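Local coordinates for protein tubulin-specific chaperone (Trypanosoma brucei, PDB 4B6W) that probably binds alpha-tubulin and microtubule plus ends as tubulin-binding cofactor B, a chaperone of which this chain is the ubiquitin-like domain, at residues 1-6 against 72-77; 22-27 against 64-69; 28-33 against 45-50. One frame throughout, in Å; residues are numbered along the deposited sequence.

Contact 1 (1-6 against 72-77); sequences SVVKVS and CRDEFV
Where the first strand of the ubiquitin-like fold meets the start of the last, in the middle of the sheet, residues 72-77 run beside 1-6 and reach true parallel pairing at Ser-6 and Val-77. A type II turn from Arg-73 to Phe-76 leads into it, and Glu-75 takes the positive phi (81°) of its third position. The turn is tied to the strand through both backbone N and O of Lys-4. Asp-74 bends its carboxylate back so that OD1 accepts from Lys-4 N at 2.8 Å, standing in for a backbone carbonyl, while Glu-75 N donates almost straight to Lys-4 O at 2.8 Å. Next along, Ser-6 N donates to Phe-76 O at 3.3 Å, and a water bound to Ser-6 OG donates to the same carbonyl, giving that oxygen two donors. The Lys-4 chain, bent near its end, carries NZ to a long salt bridge with Glu-75 OE1, 3.7 Å. Beneath these polar groups, CG2 of Val-3 and CG1 of Val-5 both rest against one sulfur, Val-5 CG1 lying 3.9 Å from Cys-72 SG. Strand 15-22 borders 2-9 on its other side, and Cys-72 leans on Leu-49 of strand 45-50.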
ATOM      1  N   SER A   1      10.985   4.648  12.357  1.00 41.96           N
ATOM      2  CA  SER A   1      11.516   5.164  11.043  1.00 40.83           C
ATOM      3  C   SER A   1      11.291   4.258   9.796  1.00 37.57           C
ATOM      4  O   SER A   1      11.252   4.770   8.673  1.00 36.18           O
ATOM      5  CB  SER A   1      12.990   5.475  11.190  1.00 44.06           C
ATOM      6  OG  SER A   1      13.497   6.187  10.078  1.00 45.09           O
ATOM      7  N   VAL A   2      11.149   2.937   9.979  1.00 35.60           N
ATOM      8  CA  VAL A   2      10.778   2.015   8.888  1.00 32.17           C
ATOM      9  C   VAL A   2       9.719   1.027   9.391  1.00 31.70           C
ATOM     10  O   VAL A   2       9.767   0.631  10.546  1.00 33.55           O
ATOM     11  CB  VAL A   2      12.007   1.196   8.372  1.00 32.15           C
ATOM     12  CG1 VAL A   2      11.565   0.004   7.486  1.00 30.21           C
ATOM     13  CG2 VAL A   2      12.995   2.087   7.595  1.00 32.02           C
ATOM     14  N   VAL A   3       8.790   0.607   8.530  1.00 29.74           N
ATOM     15  CA  VAL A   3       7.737  -0.351   8.897  1.00 29.72           C
ATOM     16  C   VAL A   3       7.766  -1.631   8.077  1.00 29.01           C
ATOM     17  O   VAL A   3       8.169  -1.629   6.922  1.00 28.39           O
ATOM     18  CB  VAL A   3       6.306   0.263   8.771  1.00 29.40           C
ATOM     19  CG1 VAL A   3       6.044   1.233   9.941  1.00 30.67           C
ATOM     20  CG2 VAL A   3       6.098   0.946   7.406  1.00 27.68           C
ATOM     21  N   LYS A   4       7.352  -2.719   8.712  1.00 29.80           N
ATOM     22  CA  LYS A   4       7.123  -3.999   8.068  1.00 30.14           C
ATOM     23  C   LYS A   4       5.624  -4.133   7.824  1.00 28.73           C
ATOM     24  O   LYS A   4       4.856  -4.140   8.783  1.00 29.59           O
ATOM     25  CB  LYS A   4       7.585  -5.146   8.983  1.00 33.30           C
ATOM     26  CG  LYS A   4       7.561  -6.526   8.326  1.00 34.35           C
ATOM     27  CD  LYS A   4       8.029  -7.628   9.302  1.00 37.72           C
ATOM     28  CE  LYS A   4       6.887  -8.121  10.169  1.00 39.16           C
ATOM     29  NZ  LYS A   4       6.978  -9.575  10.435  1.00 43.00           N
ATOM     30  N   VAL A   5       5.207  -4.229   6.556  1.00 26.31           N
ATOM     31  CA  VAL A   5       3.793  -4.413   6.213  1.00 24.76           C
ATOM     32  C   VAL A   5       3.613  -5.585   5.238  1.00 25.03           C
ATOM     33  O   VAL A   5       4.577  -6.121   4.699  1.00 24.56           O
ATOM     34  CB  VAL A   5       3.177  -3.103   5.619  1.00 22.95           C
ATOM     35  CG1 VAL A   5       3.301  -2.009   6.605  1.00 23.00           C
ATOM     36  CG2 VAL A   5       3.871  -2.678   4.302  1.00 22.06           C
ATOM     37  N   SER A   6       2.371  -6.005   5.026  1.00 25.30           N
ATOM     38  CA  SER A   6       2.102  -6.947   3.943  1.00 26.29           C
ATOM     39  C   SER A   6       1.289  -6.282   2.833  1.00 25.38           C
ATOM     40  O   SER A   6       0.714  -5.236   3.014  1.00 25.27           O
ATOM     41  CB  SER A   6       1.436  -8.238   4.448  1.00 27.87           C
ATOM     42  OG  SER A   6       0.385  -7.959   5.331  1.00 28.56           O
ATOM     43  N   CYS A  72       1.097   4.805   9.800  1.00 33.25           N
ATOM     44  CA  CYS A  72       1.377   3.398   9.546  1.00 32.39           C
ATOM     45  C   CYS A  72       2.322   2.785  10.596  1.00 33.54           C
ATOM     46  O   CYS A  72       3.245   3.449  11.081  1.00 34.37           O
ATOM     47  CB  CYS A  72       1.927   3.219   8.153  1.00 30.86           C
ATOM     48  SG  CYS A  72       2.071   1.508   7.652  1.00 30.11           S
ATOM     49  N   ARG A  73       2.054   1.530  10.960  1.00 33.56           N
ATOM     50  CA  ARG A  73       2.828   0.828  11.973  1.00 35.99           C
ATOM     51  C   ARG A  73       3.185  -0.541  11.451  1.00 33.99           C
ATOM     52  O   ARG A  73       2.658  -0.979  10.423  1.00 31.72           O
ATOM     53  CB  ARG A  73       2.048   0.665  13.280  1.00 40.23           C
ATOM     54  CG  ARG A  73       1.447   1.951  13.882  1.00 45.15           C
ATOM     55  CD  ARG A  73       2.495   2.990  14.297  1.00 49.52           C
ATOM     56  NE  ARG A  73       1.879   4.178  14.900  1.00 53.60           N
ATOM     57  CZ  ARG A  73       1.377   4.223  16.139  1.00 59.67           C
ATOM     58  NH1 ARG A  73       1.398   3.143  16.938  1.00 61.68           N
ATOM     59  NH2 ARG A  73       0.837   5.355  16.593  1.00 62.93           N
ATOM     60  N   ASP A  74       4.071  -1.228  12.169  1.00 34.47           N
ATOM     61  CA  ASP A  74       4.404  -2.597  11.820  1.00 34.02           C
ATOM     62  C   ASP A  74       3.143  -3.462  11.859  1.00 33.61           C
ATOM     63  O   ASP A  74       2.272  -3.286  12.729  1.00 34.12           O
ATOM     64  CB  ASP A  74       5.449  -3.176  12.774  1.00 36.37           C
ATOM     65  CG  ASP A  74       6.823  -2.586  12.572  1.00 36.62           C
ATOM     66  OD1 ASP A  74       7.349  -2.628  11.469  1.00 35.74           O
ATOM     67  OD2 ASP A  74       7.407  -2.067  13.532  1.00 40.05           O
ATOM     68  N   GLU A  75       3.069  -4.385  10.905  1.00 31.97           N
ATOM     69  CA  GLU A  75       2.049  -5.428  10.831  1.00 32.31           C
ATOM     70  C   GLU A  75       0.748  -4.932  10.230  1.00 29.81           C
ATOM     71  O   GLU A  75      -0.245  -5.654  10.196  1.00 30.11           O
ATOM     72  CB  GLU A  75       1.820  -6.116  12.189  1.00 35.84           C
ATOM     73  CG  GLU A  75       3.083  -6.314  13.095  1.00 39.73           C
ATOM     74  CD  GLU A  75       4.262  -6.981  12.375  1.00 42.19           C
ATOM     75  OE1 GLU A  75       3.982  -7.721  11.390  1.00 41.46           O
ATOM     76  OE2 GLU A  75       5.463  -6.784  12.804  1.00 44.63           O
ATOM     77  N   PHE A  76       0.771  -3.703   9.726  1.00 28.36           N
ATOM     78  CA  PHE A  76      -0.343  -3.103   9.006  1.00 26.39           C
ATOM     79  C   PHE A  76      -0.354  -3.682   7.598  1.00 25.90           C
ATOM     80  O   PHE A  76       0.636  -4.288   7.193  1.00 25.35           O
ATOM     81  CB  PHE A  76      -0.194  -1.582   8.933  1.00 25.47           C
ATOM     82  CG  PHE A  76      -0.723  -0.840  10.133  1.00 26.49           C
ATOM     83  CD1 PHE A  76      -0.702  -1.399  11.396  1.00 28.02           C
ATOM     84  CD2 PHE A  76      -1.195   0.450   9.992  1.00 26.61           C
ATOM     85  CE1 PHE A  76      -1.177  -0.695  12.491  1.00 29.86           C
ATOM     86  CE2 PHE A  76      -1.655   1.175  11.087  1.00 28.24           C
ATOM     87  CZ  PHE A  76      -1.650   0.599  12.333  1.00 29.85           C
ATOM     88  N   VAL A  77      -1.453  -3.473   6.858  1.00 25.01           N
ATOM     89  CA  VAL A  77      -1.626  -4.084   5.553  1.00 24.88           C
ATOM     90  C   VAL A  77      -1.914  -2.990   4.560  1.00 24.95           C
ATOM     91  O   VAL A  77      -2.804  -2.143   4.769  1.00 24.52           O
ATOM     92  CB  VAL A  77      -2.785  -5.121   5.566  1.00 25.54           C
ATOM     93  CG1 VAL A  77      -3.060  -5.673   4.181  1.00 24.68           C
ATOM     94  CG2 VAL A  77      -2.474  -6.256   6.540  1.00 26.20           C
TER
HETATM   95  O   HOH W   1       1.043  -7.062   7.683  1.00 36.45           O

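Contact 2 (22-27 against 64-69); sequences GLAQTI and DKQLGY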
ATOM      1  N   GLY A  22      10.223   2.919   4.284  1.00 26.75           N
ATOM      2  CA  GLY A  22      10.448   4.102   5.119  1.00 28.02           C
ATOM      3  C   GLY A  22       9.141   4.860   5.294  1.00 27.45           C
ATOM      4  O   GLY A  22       8.395   5.029   4.361  1.00 27.55           O
ATOM      5  N   LEU A  23       8.850   5.315   6.496  1.00 28.45           N
ATOM      6  CA  LEU A  23       7.672   6.168   6.721  1.00 28.24           C
ATOM      7  C   LEU A  23       7.830   7.518   6.025  1.00 28.71           C
ATOM      8  O   LEU A  23       6.867   8.174   5.734  1.00 28.20           O
ATOM      9  CB  LEU A  23       7.464   6.384   8.222  1.00 29.71           C
ATOM     10  CG  LEU A  23       7.082   5.165   9.059  1.00 29.32           C
ATOM     11  CD1 LEU A  23       7.021   5.544  10.569  1.00 31.21           C
ATOM     12  CD2 LEU A  23       5.766   4.632   8.579  1.00 28.09           C
ATOM     13  N   ALA A  24       9.064   7.923   5.771  1.00 29.84           N
ATOM     14  CA  ALA A  24       9.338   9.125   4.995  1.00 31.27           C
ATOM     15  C   ALA A  24       9.026   8.962   3.491  1.00 30.24           C
ATOM     16  O   ALA A  24       8.972   9.949   2.779  1.00 31.87           O
ATOM     17  CB  ALA A  24      10.805   9.591   5.218  1.00 32.27           C
ATOM     18  N   GLN A  25       8.823   7.736   3.010  1.00 28.81           N
ATOM     19  CA  GLN A  25       8.511   7.512   1.601  1.00 28.26           C
ATOM     20  C   GLN A  25       7.158   8.072   1.207  1.00 28.69           C
ATOM     21  O   GLN A  25       6.154   7.914   1.905  1.00 28.27           O
ATOM     22  CB  GLN A  25       8.508   6.019   1.269  1.00 27.21           C
ATOM     23  CG  GLN A  25       9.870   5.328   1.383  1.00 27.33           C
ATOM     24  CD  GLN A  25       9.884   3.962   0.699  1.00 26.66           C
ATOM     25  OE1 GLN A  25      10.451   2.990   1.216  1.00 27.20           O
ATOM     26  NE2 GLN A  25       9.270   3.885  -0.462  1.00 26.12           N
ATOM     27  N   THR A  26       7.119   8.704   0.049  1.00 30.29           N
ATOM     28  CA  THR A  26       5.860   9.193  -0.492  1.00 30.92           C
ATOM     29  C   THR A  26       5.062   7.982  -0.913  1.00 29.45           C
ATOM     30  O   THR A  26       5.641   6.965  -1.314  1.00 28.93           O
ATOM     31  CB  THR A  26       6.096  10.049  -1.726  1.00 33.06           C
ATOM     32  OG1 THR A  26       6.767   9.234  -2.707  1.00 32.81           O
ATOM     33  CG2 THR A  26       6.929  11.313  -1.378  1.00 33.81           C
ATOM     34  N   ILE A  27       3.743   8.082  -0.836  1.00 29.29           N
ATOM     35  CA  ILE A  27       2.888   7.012  -1.349  1.00 28.71           C
ATOM     36  C   ILE A  27       3.155   6.724  -2.817  1.00 29.63           C
ATOM     37  O   ILE A  27       3.043   5.594  -3.249  1.00 29.31           O
ATOM     38  CB  ILE A  27       1.382   7.323  -1.148  1.00 28.95           C
ATOM     39  CG1 ILE A  27       1.081   7.437   0.359  1.00 28.52           C
ATOM     40  CG2 ILE A  27       0.537   6.272  -1.836  1.00 27.17           C
ATOM     41  CD1 ILE A  27       1.445   6.186   1.163  1.00 26.61           C
ATOM     42  N   ASP A  64       1.086  12.302  -2.944  1.00 39.13           N
ATOM     43  CA  ASP A  64       2.082  13.296  -2.504  1.00 41.05           C
ATOM     44  C   ASP A  64       2.383  13.282  -1.009  1.00 40.28           C
ATOM     45  O   ASP A  64       3.256  14.027  -0.561  1.00 42.88           O
ATOM     46  CB  ASP A  64       1.703  14.724  -2.955  1.00 44.78           C
ATOM     47  CG  ASP A  64       0.511  15.317  -2.192  1.00 46.62           C
ATOM     48  OD1 ASP A  64      -0.429  14.574  -1.808  1.00 45.02           O
ATOM     49  OD2 ASP A  64       0.504  16.566  -2.013  1.00 50.74           O
ATOM     50  N   LYS A  65       1.670  12.460  -0.249  1.00 37.81           N
ATOM     51  CA  LYS A  65       1.893  12.336   1.177  1.00 37.34           C
ATOM     52  C   LYS A  65       2.827  11.163   1.479  1.00 34.93           C
ATOM     53  O   LYS A  65       2.985  10.250   0.693  1.00 33.44           O
ATOM     54  CB  LYS A  65       0.565  12.099   1.919  1.00 37.26           C
ATOM     55  CG  LYS A  65      -0.410  13.246   1.903  1.00 39.68           C
ATOM     56  CD  LYS A  65       0.153  14.409   2.639  1.00 42.65           C
ATOM     57  CE  LYS A  65      -0.901  15.441   2.973  1.00 45.91           C
ATOM     58  NZ  LYS A  65      -0.210  16.737   3.316  1.00 49.79           N
ATOM     59  N   GLN A  66       3.393  11.185   2.667  1.00 35.26           N
ATOM     60  CA  GLN A  66       4.312  10.178   3.107  1.00 34.30           C
ATOM     61  C   GLN A  66       3.554   9.135   3.882  1.00 32.94           C
ATOM     62  O   GLN A  66       2.499   9.417   4.444  1.00 34.48           O
ATOM     63  CB  GLN A  66       5.382  10.809   3.987  1.00 36.05           C
ATOM     64  CG  GLN A  66       6.351  11.667   3.193  1.00 37.94           C
ATOM     65  CD  GLN A  66       7.150  12.592   4.087  1.00 40.63           C
ATOM     66  OE1 GLN A  66       6.582  13.249   4.960  1.00 42.31           O
ATOM     67  NE2 GLN A  66       8.464  12.657   3.871  1.00 40.86           N
ATOM     68  N   LEU A  67       4.093   7.933   3.924  1.00 31.17           N
ATOM     69  CA  LEU A  67       3.422   6.837   4.628  1.00 30.21           C
ATOM     70  C   LEU A  67       3.186   7.160   6.132  1.00 30.98           C
ATOM     71  O   LEU A  67       2.152   6.801   6.709  1.00 31.70           O
ATOM     72  CB  LEU A  67       4.215   5.541   4.417  1.00 28.46           C
ATOM     73  CG  LEU A  67       3.669   4.219   4.958  1.00 28.45           C
ATOM     74  CD1 LEU A  67       2.273   3.884   4.387  1.00 27.47           C
ATOM     75  CD2 LEU A  67       4.665   3.085   4.665  1.00 27.00           C
ATOM     76  N   GLY A  68       4.137   7.840   6.748  1.00 31.39           N
ATOM     77  CA  GLY A  68       4.041   8.217   8.155  1.00 33.29           C
ATOM     78  C   GLY A  68       2.966   9.240   8.500  1.00 34.49           C
ATOM     79  O   GLY A  68       2.551   9.331   9.667  1.00 34.88           O
ATOM     80  N   TYR A  69       2.502   9.978   7.480  1.00 34.71           N
ATOM     81  CA  TYR A  69       1.357  10.874   7.596  1.00 36.20           C
ATOM     82  C   TYR A  69       0.149  10.076   8.034  1.00 35.06           C
ATOM     83  O   TYR A  69      -0.638  10.522   8.831  1.00 36.23           O
ATOM     84  CB  TYR A  69       1.070  11.536   6.249  1.00 37.07           C
ATOM     85  CG  TYR A  69      -0.084  12.521   6.264  1.00 38.83           C
ATOM     86  CD1 TYR A  69       0.073  13.778   6.820  1.00 42.22           C
ATOM     87  CD2 TYR A  69      -1.310  12.195   5.722  1.00 38.53           C
ATOM     88  CE1 TYR A  69      -0.946  14.680   6.840  1.00 44.59           C
ATOM     89  CE2 TYR A  69      -2.370  13.103   5.743  1.00 41.38           C
ATOM     90  CZ  TYR A  69      -2.169  14.349   6.301  1.00 44.58           C
ATOM     91  OH  TYR A  69      -3.183  15.284   6.339  1.00 48.28           O
TER
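Four hydrogen bonds join residues 22-27 to 64-69, three of them between backbones. Ile-27 N donates to Lys-65 O at 2.8 Å and Leu-67 N to Gln-25 O at 2.9 Å, so the two chains are bonded on both sides of Thr-26 and Gln-66, whose CA atoms come within 4.0 Å in a single bridge. Gly-68 N then reaches a lone pair of Leu-23 O, also at 2.9 Å. The fourth bond is made by a side chain: Gln-66, extended beyond CG, brings its CG and amide to the Ala-24 carbonyl and gives NE2 to Ala-24 O at 3.0 Å. This bond is bent, 133° at the hydrogen, and the oxygen lies out of the amide plane. A type I turn from Gly-22 to Gln-25 presents the carbonyls of Leu-23, Ala-24 and Gln-25, and Gln-25 braces it by accepting from Gly-22 N through OE1.

With no side chain, Gly-68 lets its backbone lie directly against Leu-23, whose CB is 3.9 Å from Gly-68 CA. On the inner side Leu-67, with CG anti to its backbone N (chi1 -175°), drops into the core. Its CD1 meets Ile-27 CD1 at 4.0 Å, the two branched chains crossing at about a right angle, and its CG faces Leu-23 CD2. Met-61, Val-3 and Ile-30 surround this leucine.

Thr-26 is the N-cap of helix 27-35. Because Ile-27 N, in the helix's first turn, is satisfied by Lys-65 O from the other loop, the helix start is fixed by both segments: main-chain bonds set the spacing, and leucine and isoleucine beneath them fasten the loops to the hydrophobic core.

Contact 3 (28-33 against 45-50); sequences ESIKEN and MQLQLI
Helix 27-35 packs across strand 45-50 here, in the helix-on-sheet arrangement of the ubiquitin-like beta-grasp fold. The two short axes pass 9.9 Å apart at an angle of 105°, so the helix lies nearly square to this strand, and one lysine supplies most of the helix's share of the contact.

The apolar part rests on Met-45 and Leu-47, alternate residues of the strand that both point to the helix. Met-45 is a selenomethionine, with selenium where methionine has sulfur. Extended beyond CG, it slides past Lys-31 in the opposite direction: SE lies 3.8 Å from Lys-31 CB, and CE comes within 3.5 Å of Lys-31 O. A long, unbranched side chain suits this place, running alongside another. Leu-47 offers its CD1 to two helix residues, to Ile-30 CG2 at 3.8 Å and to Lys-31 CG at 3.9 Å. Ile-27, Ile-78 and Val-80 also meet this leucine, which sits between helix and sheet.

The polar part belongs to the end of the same lysine. Beyond CG, Lys-31 runs fully extended (chi2 to chi4 all near 180°), its methylenes covered by Met-45 and Leu-47, so that the ammonium emerges beside the strand's main chain. Lysine fits because its aliphatic stem can cross a buried stretch and still deliver a donor. A further bond to Asn-63 OD1 and one to a water share NZ, and that water also accepts from Leu-47 N at 3.0 Å, linking lysine to strand. The direct grip is Lys-31 NZ to Met-45 O at 2.7 Å, the nitrogen standing 35° above the carbonyl plane.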
ATOM      1  N   GLU A  28       3.529   7.732  -3.585  1.00 32.70           N
ATOM      2  CA  GLU A  28       3.859   7.505  -5.003  1.00 35.36           C
ATOM      3  C   GLU A  28       5.053   6.573  -5.204  1.00 33.87           C
ATOM      4  O   GLU A  28       5.080   5.782  -6.157  1.00 33.84           O
ATOM      5  CB  GLU A  28       4.224   8.827  -5.653  1.00 39.74           C
ATOM      6  CG  GLU A  28       4.621   8.740  -7.105  1.00 43.28           C
ATOM      7  CD  GLU A  28       4.947  10.114  -7.669  1.00 48.53           C
ATOM      8  OE1 GLU A  28       4.231  11.080  -7.289  1.00 50.96           O
ATOM      9  OE2 GLU A  28       5.924  10.227  -8.462  1.00 51.14           O
ATOM     10  N   SER A  29       6.067   6.727  -4.356  1.00 32.25           N
ATOM     11  CA  SER A  29       7.269   5.901  -4.466  1.00 31.11           C
ATOM     12  C   SER A  29       6.898   4.466  -4.100  1.00 29.45           C
ATOM     13  O   SER A  29       7.385   3.530  -4.716  1.00 29.20           O
ATOM     14  CB  SER A  29       8.383   6.430  -3.561  1.00 31.24           C
ATOM     15  OG  SER A  29       8.101   6.191  -2.192  1.00 29.94           O
ATOM     16  N   ILE A  30       5.984   4.309  -3.135  1.00 27.85           N
ATOM     17  CA  ILE A  30       5.537   2.983  -2.684  1.00 26.07           C
ATOM     18  C   ILE A  30       4.785   2.242  -3.792  1.00 26.52           C
ATOM     19  O   ILE A  30       5.015   1.046  -3.999  1.00 25.90           O
ATOM     20  CB  ILE A  30       4.663   3.071  -1.405  1.00 24.64           C
ATOM     21  CG1 ILE A  30       5.507   3.536  -0.220  1.00 24.09           C
ATOM     22  CG2 ILE A  30       3.979   1.735  -1.078  1.00 23.65           C
ATOM     23  CD1 ILE A  30       4.663   3.947   0.961  1.00 23.48           C
ATOM     24  N   LYS A  31       3.924   2.951  -4.512  1.00 27.44           N
ATOM     25  CA  LYS A  31       3.201   2.372  -5.654  1.00 28.51           C
ATOM     26  C   LYS A  31       4.154   1.832  -6.742  1.00 30.20           C
ATOM     27  O   LYS A  31       3.841   0.849  -7.435  1.00 30.13           O
ATOM     28  CB  LYS A  31       2.272   3.416  -6.280  1.00 29.89           C
ATOM     29  CG  LYS A  31       1.075   3.805  -5.424  1.00 29.76           C
ATOM     30  CD  LYS A  31       0.088   4.746  -6.144  1.00 31.73           C
ATOM     31  CE  LYS A  31      -1.049   5.165  -5.176  1.00 31.24           C
ATOM     32  NZ  LYS A  31      -2.145   5.998  -5.814  1.00 32.91           N
ATOM     33  N   GLU A  32       5.289   2.516  -6.913  1.00 31.21           N
ATOM     34  CA  GLU A  32       6.304   2.100  -7.869  1.00 33.28           C
ATOM     35  C   GLU A  32       6.828   0.734  -7.513  1.00 31.61           C
ATOM     36  O   GLU A  32       6.893  -0.150  -8.357  1.00 32.69           O
ATOM     37  CB  GLU A  32       7.486   3.067  -7.880  1.00 35.19           C
ATOM     38  CG  GLU A  32       7.205   4.347  -8.634  1.00 38.16           C
ATOM     39  CD  GLU A  32       6.894   4.085 -10.087  1.00 41.07           C
ATOM     40  OE1 GLU A  32       7.716   3.383 -10.734  1.00 43.63           O
ATOM     41  OE2 GLU A  32       5.841   4.584 -10.563  1.00 42.05           O
ATOM     42  N   ASN A  33       7.235   0.598  -6.263  1.00 29.38           N
ATOM     43  CA  ASN A  33       7.688  -0.667  -5.711  1.00 28.71           C
ATOM     44  C   ASN A  33       6.640  -1.767  -5.745  1.00 27.70           C
ATOM     45  O   ASN A  33       6.933  -2.895  -6.131  1.00 28.51           O
ATOM     46  CB  ASN A  33       8.141  -0.486  -4.276  1.00 27.38           C
ATOM     47  CG  ASN A  33       8.747  -1.723  -3.735  1.00 27.21           C
ATOM     48  OD1 ASN A  33       8.141  -2.416  -2.902  1.00 26.71           O
ATOM     49  ND2 ASN A  33       9.918  -2.068  -4.252  1.00 27.57           N
HETATM   50  N   MSE A  45      -3.825   2.595  -9.319  1.00 40.14           N
HETATM   51  CA  MSE A  45      -3.815   2.062  -7.962  1.00 37.60           C
HETATM   52  C   MSE A  45      -4.289   3.106  -6.984  1.00 35.37           C
HETATM   53  O   MSE A  45      -3.849   4.271  -7.021  1.00 35.13           O
HETATM   54  CB  MSE A  45      -2.424   1.712  -7.500  1.00 38.38           C
HETATM   55  CG  MSE A  45      -1.684   0.647  -8.217  1.00 42.46           C
HETATM   56 SE   MSE A  45       0.070   0.446  -7.241  1.00 50.63          SE
HETATM   57  CE  MSE A  45       0.933  -0.893  -8.431  1.00 46.05           C
ATOM     58  N   GLN A  46      -5.151   2.655  -6.078  1.00 32.70           N
ATOM     59  CA  GLN A  46      -5.347   3.309  -4.799  1.00 30.93           C
ATOM     60  C   GLN A  46      -4.788   2.386  -3.739  1.00 28.39           C
ATOM     61  O   GLN A  46      -4.935   1.182  -3.844  1.00 27.66           O
ATOM     62  CB  GLN A  46      -6.827   3.552  -4.552  1.00 31.41           C
ATOM     63  CG  GLN A  46      -7.393   4.595  -5.470  1.00 33.44           C
ATOM     64  CD  GLN A  46      -8.837   4.979  -5.175  1.00 34.57           C
ATOM     65  OE1 GLN A  46      -9.413   5.760  -5.926  1.00 37.61           O
ATOM     66  NE2 GLN A  46      -9.431   4.429  -4.118  1.00 32.45           N
ATOM     67  N   LEU A  47      -4.114   2.964  -2.742  1.00 27.37           N
ATOM     68  CA  LEU A  47      -3.603   2.240  -1.561  1.00 25.14           C
ATOM     69  C   LEU A  47      -4.507   2.481  -0.324  1.00 24.93           C
ATOM     70  O   LEU A  47      -4.683   3.606   0.126  1.00 26.02           O
ATOM     71  CB  LEU A  47      -2.138   2.627  -1.268  1.00 24.22           C
ATOM     72  CG  LEU A  47      -1.028   2.332  -2.334  1.00 24.29           C
ATOM     73  CD1 LEU A  47       0.363   2.687  -1.777  1.00 22.78           C
ATOM     74  CD2 LEU A  47      -1.021   0.886  -2.918  1.00 22.69           C
ATOM     75  N   GLN A  48      -5.102   1.394   0.174  1.00 24.25           N
ATOM     76  CA  GLN A  48      -5.910   1.366   1.387  1.00 23.98           C
ATOM     77  C   GLN A  48      -5.010   0.887   2.550  1.00 23.02           C
ATOM     78  O   GLN A  48      -4.380  -0.154   2.435  1.00 22.41           O
ATOM     79  CB  GLN A  48      -7.074   0.364   1.180  1.00 24.19           C
ATOM     80  CG  GLN A  48      -8.019   0.216   2.375  1.00 24.48           C
ATOM     81  CD  GLN A  48      -9.044  -0.867   2.182  1.00 25.07           C
ATOM     82  OE1 GLN A  48      -9.083  -1.541   1.153  1.00 25.20           O
ATOM     83  NE2 GLN A  48      -9.880  -1.062   3.191  1.00 26.05           N
ATOM     84  N   LEU A  49      -4.949   1.623   3.652  1.00 22.91           N
ATOM     85  CA  LEU A  49      -4.118   1.226   4.789  1.00 22.40           C
ATOM     86  C   LEU A  49      -5.074   0.597   5.786  1.00 23.46           C
ATOM     87  O   LEU A  49      -6.064   1.219   6.196  1.00 23.84           O
ATOM     88  CB  LEU A  49      -3.364   2.418   5.417  1.00 22.72           C
ATOM     89  CG  LEU A  49      -2.339   2.079   6.527  1.00 22.54           C
ATOM     90  CD1 LEU A  49      -1.211   1.197   5.996  1.00 20.99           C
ATOM     91  CD2 LEU A  49      -1.801   3.336   7.264  1.00 23.23           C
ATOM     92  N   ILE A  50      -4.803  -0.671   6.113  1.00 23.89           N
ATOM     93  CA  ILE A  50      -5.582  -1.424   7.073  1.00 25.12           C
ATOM     94  C   ILE A  50      -4.672  -1.723   8.255  1.00 26.30           C
ATOM     95  O   ILE A  50      -3.541  -2.109   8.084  1.00 25.91           O
ATOM     96  CB  ILE A  50      -6.104  -2.733   6.457  1.00 24.93           C
ATOM     97  CG1 ILE A  50      -6.887  -2.456   5.155  1.00 25.01           C
ATOM     98  CG2 ILE A  50      -7.010  -3.492   7.457  1.00 26.01           C
ATOM     99  CD1 ILE A  50      -6.948  -3.659   4.166  1.00 23.42           C
TER
HETATM  100  O   HOH W   2      -3.926   5.863  -3.283  1.00 23.68           O

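The three contacts lie in one small domain, with centres about 10 to 13 Å apart, and contact 3 is nested within the loop closed by contact 2, itself within that closed by contact 1. Contacts 1 and 2 meet where Val-3 CG1 packs on Leu-23 CD2 at 3.7 Å. Contact 2 passes into contact 3 through the helix start: Ile-27 CG2 lies 3.6 Å from Leu-47 CD1, and Leu-67 CD2 is 3.8 Å from Ile-30 CD1. Contacts 1 and 3 share the sheet, Val-77 N bonding to Ile-50 O at 2.8 Å. Hydrophobic side chains of all three thus join in one core between helix and sheet.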